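Local coordinates for glutathione S-transferase family protein (Pseudomonas putida, PDB 3LXZ) that probably catalyses the conjugation of reduced glutathione to a wide range of hydrophobic electrophiles, at residues Ala88-Tyr100 with Leu152-Asp164. Sequence-based numbering, arbitrary orientation.
Sequences AKVRELLKEIELY and LTLADLMFCFSVD
I97 fits as a knob into the hole formed by A155, M158, F159 and S162. Its two branches divide the work: CD1 reaches the carbonyl O of A155 and lies 3.9 Å from F159 CB, while CG2 lies 3.6 Å from M158 CG and also touches S162 CB. S162 OG turns back along its own helix and bonds to M158 O, so this buried hydroxyl is satisfied without crossing the interface. M158, a selenomethionine, runs the opposite way past I97. With CG anti to the backbone N (chi1 178°) and the chain bent at its next two torsions, SE packs on E98 CB at 3.8 Å and CE comes 3.7 Å from L94 CD2. CE also meets E98 OE1, though the carboxylate's main partner is K95 of the second subunit. L94 crosses M158 at about a right angle, its CD1 resting 3.9 Å from L154 CB; an alanine here would probably leave gaps beside L154 CB and M158 CE, the latter then freer to shift. The backbones come nearest where A155 faces L94, CA to CA 4.4 Å, and the small A155 CB lies 3.7 Å from V90 O. V90 finishes this end, both methyls against T153. T153 and D156 form a capping box: T153 N bonds to D156 OD2, and A155 N returns a weak bond to T153 OG1. No hydrogen bond links the two segments; the axes of helices 88-100 and 154-164 approach to 8.4 Å at only 16°. M158 also touches M16 of helix 12-23 and lies near T63, which binds glutathione, although none is bound to this chain in the model. These nearly parallel helices form part of the all-helical C-terminal domain of the GST fold, joined here by apolar side chains next to the thioredoxin-like domain.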
loop_
_atom_site.group_PDB
_atom_site.type_symbol
_atom_site.label_atom_id
_atom_site.label_comp_id
_atom_site.label_asym_id
_atom_site.label_seq_id
_atom_site.Cartn_x
_atom_site.Cartn_y
_atom_site.Cartn_z
ATOM N N ALA A 88 -12.800 4.185 6.571
ATOM C CA ALA A 88 -11.860 3.071 6.547
ATOM C C ALA A 88 -12.221 2.083 5.451
ATOM O O ALA A 88 -11.321 1.547 4.794
ATOM C CB ALA A 88 -11.784 2.377 7.935
ATOM N N LYS A 89 -13.517 1.896 5.182
ATOM C CA LYS A 89 -13.939 1.011 4.091
ATOM C C LYS A 89 -13.519 1.556 2.724
ATOM O O LYS A 89 -13.067 0.786 1.879
ATOM C CB LYS A 89 -15.458 0.747 4.125
ATOM C CG LYS A 89 -15.870 -0.249 5.198
ATOM C CD LYS A 89 -15.243 -1.655 4.975
ATOM C CE LYS A 89 -15.722 -2.299 3.709
ATOM N NZ LYS A 89 -15.469 -3.786 3.736
ATOM N N VAL A 90 -13.608 2.869 2.532
ATOM C CA VAL A 90 -13.066 3.494 1.292
ATOM C C VAL A 90 -11.580 3.205 1.191
ATOM O O VAL A 90 -11.070 2.786 0.130
ATOM C CB VAL A 90 -13.256 4.994 1.282
ATOM C CG1 VAL A 90 -12.437 5.655 0.135
ATOM C CG2 VAL A 90 -14.740 5.312 1.104
ATOM N N ARG A 91 -10.870 3.439 2.295
ATOM C CA ARG A 91 -9.417 3.220 2.297
ATOM C C ARG A 91 -9.000 1.771 2.098
ATOM O O ARG A 91 -7.990 1.505 1.430
ATOM C CB ARG A 91 -8.788 3.817 3.540
ATOM C CG ARG A 91 -8.848 5.349 3.490
ATOM C CD ARG A 91 -8.515 6.003 4.809
ATOM N NE ARG A 91 -8.420 7.440 4.647
ATOM C CZ ARG A 91 -9.059 8.342 5.395
ATOM N NH1 ARG A 91 -9.845 7.974 6.390
ATOM N NH2 ARG A 91 -8.901 9.630 5.134
ATOM N N GLU A 92 -9.752 0.843 2.693
ATOM C CA GLU A 92 -9.575 -0.608 2.416
ATOM C C GLU A 92 -9.731 -0.934 0.917
ATOM O O GLU A 92 -8.869 -1.576 0.298
ATOM C CB GLU A 92 -10.521 -1.448 3.273
ATOM C CG GLU A 92 -10.351 -2.953 3.121
ATOM C CD GLU A 92 -11.559 -3.718 3.650
ATOM O OE1 GLU A 92 -12.721 -3.288 3.391
ATOM O OE2 GLU A 92 -11.353 -4.761 4.325
ATOM N N LEU A 93 -10.834 -0.494 0.322
ATOM C CA LEU A 93 -11.006 -0.667 -1.114
ATOM C C LEU A 93 -9.921 -0.009 -1.990
ATOM O O LEU A 93 -9.404 -0.635 -2.947
ATOM C CB LEU A 93 -12.414 -0.163 -1.518
ATOM C CG LEU A 93 -13.530 -1.128 -1.072
ATOM C CD1 LEU A 93 -14.902 -0.412 -1.040
ATOM C CD2 LEU A 93 -13.632 -2.374 -1.953
ATOM N N LEU A 94 -9.559 1.236 -1.677
ATOM C CA LEU A 94 -8.470 1.898 -2.395
ATOM C C LEU A 94 -7.166 1.074 -2.309
ATOM O O LEU A 94 -6.490 0.848 -3.325
ATOM C CB LEU A 94 -8.227 3.315 -1.860
ATOM C CG LEU A 94 -7.202 4.187 -2.625
ATOM C CD1 LEU A 94 -7.540 5.627 -2.310
ATOM C CD2 LEU A 94 -5.722 3.927 -2.179
ATOM N N LYS A 95 -6.832 0.622 -1.104
ATOM C CA LYS A 95 -5.625 -0.198 -0.888
ATOM C C LYS A 95 -5.671 -1.508 -1.676
ATOM O O LYS A 95 -4.640 -1.945 -2.248
ATOM C CB LYS A 95 -5.444 -0.555 0.589
ATOM C CG LYS A 95 -4.042 -1.076 0.907
ATOM C CD LYS A 95 -3.841 -1.284 2.384
ATOM C CE LYS A 95 -2.403 -1.881 2.676
ATOM N NZ LYS A 95 -1.431 -0.763 2.749
ATOM N N GLU A 96 -6.826 -2.154 -1.676
ATOM C CA GLU A 96 -6.964 -3.413 -2.408
ATOM C C GLU A 96 -6.755 -3.211 -3.900
ATOM O O GLU A 96 -6.153 -4.046 -4.577
ATOM C CB GLU A 96 -8.323 -4.083 -2.167
ATOM C CG GLU A 96 -8.416 -4.651 -0.763
ATOM C CD GLU A 96 -9.814 -4.964 -0.255
ATOM O OE1 GLU A 96 -10.881 -4.533 -0.816
ATOM O OE2 GLU A 96 -9.812 -5.673 0.770
ATOM N N ILE A 97 -7.306 -2.134 -4.440
ATOM C CA ILE A 97 -7.153 -1.897 -5.864
ATOM C C ILE A 97 -5.685 -1.639 -6.175
ATOM O O ILE A 97 -5.124 -2.204 -7.109
ATOM C CB ILE A 97 -8.075 -0.771 -6.385
ATOM C CG1 ILE A 97 -9.535 -1.175 -6.255
ATOM C CG2 ILE A 97 -7.770 -0.513 -7.850
ATOM C CD1 ILE A 97 -10.496 0.068 -6.281
ATOM N N GLU A 98 -5.044 -0.823 -5.352
ATOM C CA GLU A 98 -3.626 -0.547 -5.523
ATOM C C GLU A 98 -2.770 -1.809 -5.456
ATOM O O GLU A 98 -2.051 -2.087 -6.398
ATOM C CB GLU A 98 -3.129 0.514 -4.521
ATOM C CG GLU A 98 -1.634 0.857 -4.658
ATOM C CD GLU A 98 -1.201 1.962 -3.713
ATOM O OE1 GLU A 98 -2.082 2.635 -3.113
ATOM O OE2 GLU A 98 0.035 2.152 -3.559
ATOM N N LEU A 99 -2.845 -2.566 -4.353
ATOM C CA LEU A 99 -1.888 -3.652 -4.154
ATOM C C LEU A 99 -2.258 -4.869 -4.997
ATOM O O LEU A 99 -1.380 -5.653 -5.354
ATOM C CB LEU A 99 -1.889 -4.099 -2.678
ATOM C CG LEU A 99 -0.936 -3.361 -1.722
ATOM C CD1 LEU A 99 -1.190 -1.915 -1.757
ATOM C CD2 LEU A 99 -0.995 -3.895 -0.277
ATOM N N TYR A 100 -3.540 -5.045 -5.294
ATOM C CA TYR A 100 -3.955 -6.330 -5.869
ATOM C C TYR A 100 -4.416 -6.236 -7.296
ATOM O O TYR A 100 -4.656 -7.280 -7.947
ATOM C CB TYR A 100 -5.009 -7.052 -4.997
ATOM C CG TYR A 100 -4.575 -7.104 -3.554
ATOM C CD1 TYR A 100 -3.319 -7.606 -3.213
ATOM C CD2 TYR A 100 -5.385 -6.588 -2.562
ATOM C CE1 TYR A 100 -2.877 -7.610 -1.875
ATOM C CE2 TYR A 100 -4.980 -6.582 -1.235
ATOM C CZ TYR A 100 -3.719 -7.092 -0.901
ATOM O OH TYR A 100 -3.356 -7.072 0.424
ATOM N N LEU A 152 -19.243 9.337 -5.043
ATOM C CA LEU A 152 -17.848 9.355 -5.495
ATOM C C LEU A 152 -16.919 9.485 -4.273
ATOM O O LEU A 152 -17.135 10.349 -3.411
ATOM C CB LEU A 152 -17.614 10.527 -6.467
ATOM C CG LEU A 152 -16.163 10.710 -6.925
ATOM C CD1 LEU A 152 -15.880 9.601 -7.858
ATOM C CD2 LEU A 152 -15.955 12.035 -7.662
ATOM N N THR A 153 -15.929 8.603 -4.182
ATOM C CA THR A 153 -14.914 8.673 -3.109
ATOM C C THR A 153 -13.527 8.472 -3.698
ATOM O O THR A 153 -13.401 8.155 -4.880
ATOM C CB THR A 153 -15.090 7.596 -2.023
ATOM O OG1 THR A 153 -14.837 6.290 -2.572
ATOM C CG2 THR A 153 -16.474 7.624 -1.431
ATOM N N LEU A 154 -12.486 8.640 -2.858
ATOM C CA LEU A 154 -11.121 8.329 -3.238
ATOM C C LEU A 154 -10.936 6.974 -3.904
ATOM O O LEU A 154 -10.124 6.824 -4.827
ATOM C CB LEU A 154 -10.196 8.409 -2.005
ATOM C CG LEU A 154 -10.279 9.718 -1.211
ATOM C CD1 LEU A 154 -9.362 9.648 0.034
ATOM C CD2 LEU A 154 -9.942 10.952 -2.052
ATOM N N ALA A 155 -11.649 5.974 -3.426
ATOM C CA ALA A 155 -11.489 4.660 -4.031
ATOM C C ALA A 155 -11.873 4.633 -5.507
ATOM O O ALA A 155 -11.315 3.822 -6.258
ATOM C CB ALA A 155 -12.271 3.600 -3.253
ATOM N N ASP A 156 -12.789 5.519 -5.933
ATOM C CA ASP A 156 -13.160 5.576 -7.355
ATOM C C ASP A 156 -12.060 6.127 -8.236
ATOM O O ASP A 156 -12.008 5.801 -9.409
ATOM C CB ASP A 156 -14.435 6.397 -7.530
ATOM C CG ASP A 156 -15.598 5.757 -6.847
ATOM O OD1 ASP A 156 -15.997 4.644 -7.313
ATOM O OD2 ASP A 156 -16.086 6.320 -5.849
ATOM N N LEU A 157 -11.227 7.019 -7.674
ATOM C CA LEU A 157 -10.054 7.519 -8.361
ATOM C C LEU A 157 -9.038 6.402 -8.606
ATOM O O LEU A 157 -8.549 6.237 -9.728
ATOM C CB LEU A 157 -9.430 8.714 -7.614
ATOM C CG LEU A 157 -10.407 9.814 -7.124
ATOM C CD1 LEU A 157 -9.666 10.944 -6.362
ATOM C CD2 LEU A 157 -11.255 10.363 -8.283
HETATM N N MSE A 158 -8.714 5.616 -7.576
HETATM C CA MSE A 158 -7.801 4.487 -7.787
HETATM C C MSE A 158 -8.425 3.472 -8.754
HETATM O O MSE A 158 -7.732 2.917 -9.612
HETATM C CB MSE A 158 -7.490 3.839 -6.427
HETATM C CG MSE A 158 -6.606 2.618 -6.443
HETATM SE SE MSE A 158 -4.752 2.964 -6.900
HETATM C CE MSE A 158 -4.176 4.277 -5.564
ATOM N N PHE A 159 -9.719 3.221 -8.626
ATOM C CA PHE A 159 -10.420 2.338 -9.578
ATOM C C PHE A 159 -10.301 2.816 -11.032
ATOM O O PHE A 159 -9.923 2.078 -11.905
ATOM C CB PHE A 159 -11.895 2.248 -9.201
ATOM C CG PHE A 159 -12.756 1.515 -10.224
ATOM C CD1 PHE A 159 -12.975 0.141 -10.099
ATOM C CD2 PHE A 159 -13.343 2.199 -11.287
ATOM C CE1 PHE A 159 -13.758 -0.557 -11.029
ATOM C CE2 PHE A 159 -14.160 1.516 -12.214
ATOM C CZ PHE A 159 -14.337 0.142 -12.100
ATOM N N CYS A 160 -10.631 4.072 -11.295
ATOM C CA CYS A 160 -10.820 4.425 -12.683
ATOM C C CYS A 160 -9.496 4.565 -13.443
ATOM O O CYS A 160 -9.466 4.407 -14.647
ATOM C CB CYS A 160 -11.751 5.621 -12.827
ATOM S SG CYS A 160 -10.934 7.117 -12.528
ATOM N N PHE A 161 -8.387 4.805 -12.725
ATOM C CA PHE A 161 -7.080 4.876 -13.357
ATOM C C PHE A 161 -6.193 3.654 -13.123
ATOM O O PHE A 161 -5.039 3.645 -13.591
ATOM C CB PHE A 161 -6.332 6.158 -12.916
ATOM C CG PHE A 161 -6.986 7.430 -13.366
ATOM C CD1 PHE A 161 -7.019 7.778 -14.722
ATOM C CD2 PHE A 161 -7.508 8.333 -12.434
ATOM C CE1 PHE A 161 -7.599 8.994 -15.116
ATOM C CE2 PHE A 161 -8.078 9.548 -12.833
ATOM C CZ PHE A 161 -8.141 9.864 -14.161
ATOM N N SER A 162 -6.711 2.622 -12.452
ATOM C CA SER A 162 -6.014 1.324 -12.405
ATOM C C SER A 162 -6.691 0.269 -13.301
ATOM O O SER A 162 -6.026 -0.496 -14.032
ATOM C CB SER A 162 -6.018 0.783 -10.964
ATOM O OG SER A 162 -5.304 1.646 -10.104
ATOM N N VAL A 163 -8.002 0.195 -13.208
ATOM C CA VAL A 163 -8.761 -0.904 -13.836
ATOM C C VAL A 163 -8.712 -0.814 -15.376
ATOM O O VAL A 163 -8.653 -1.855 -16.051
ATOM C CB VAL A 163 -10.204 -1.016 -13.278
ATOM C CG1 VAL A 163 -11.017 -2.016 -14.067
ATOM C CG2 VAL A 163 -10.173 -1.484 -11.782
ATOM N N ASP A 164 -8.681 0.407 -15.917
ATOM C CA ASP A 164 -8.436 0.611 -17.374
ATOM C C ASP A 164 -7.102 0.010 -17.826
ATOM O O ASP A 164 -7.045 -0.753 -18.803
ATOM C CB ASP A 164 -8.506 2.102 -17.770
ATOM C CG ASP A 164 -7.448 2.977 -17.052
ATOM O OD1 ASP A 164 -7.025 2.623 -15.924
ATOM O OD2 ASP A 164 -7.036 4.017 -17.629
#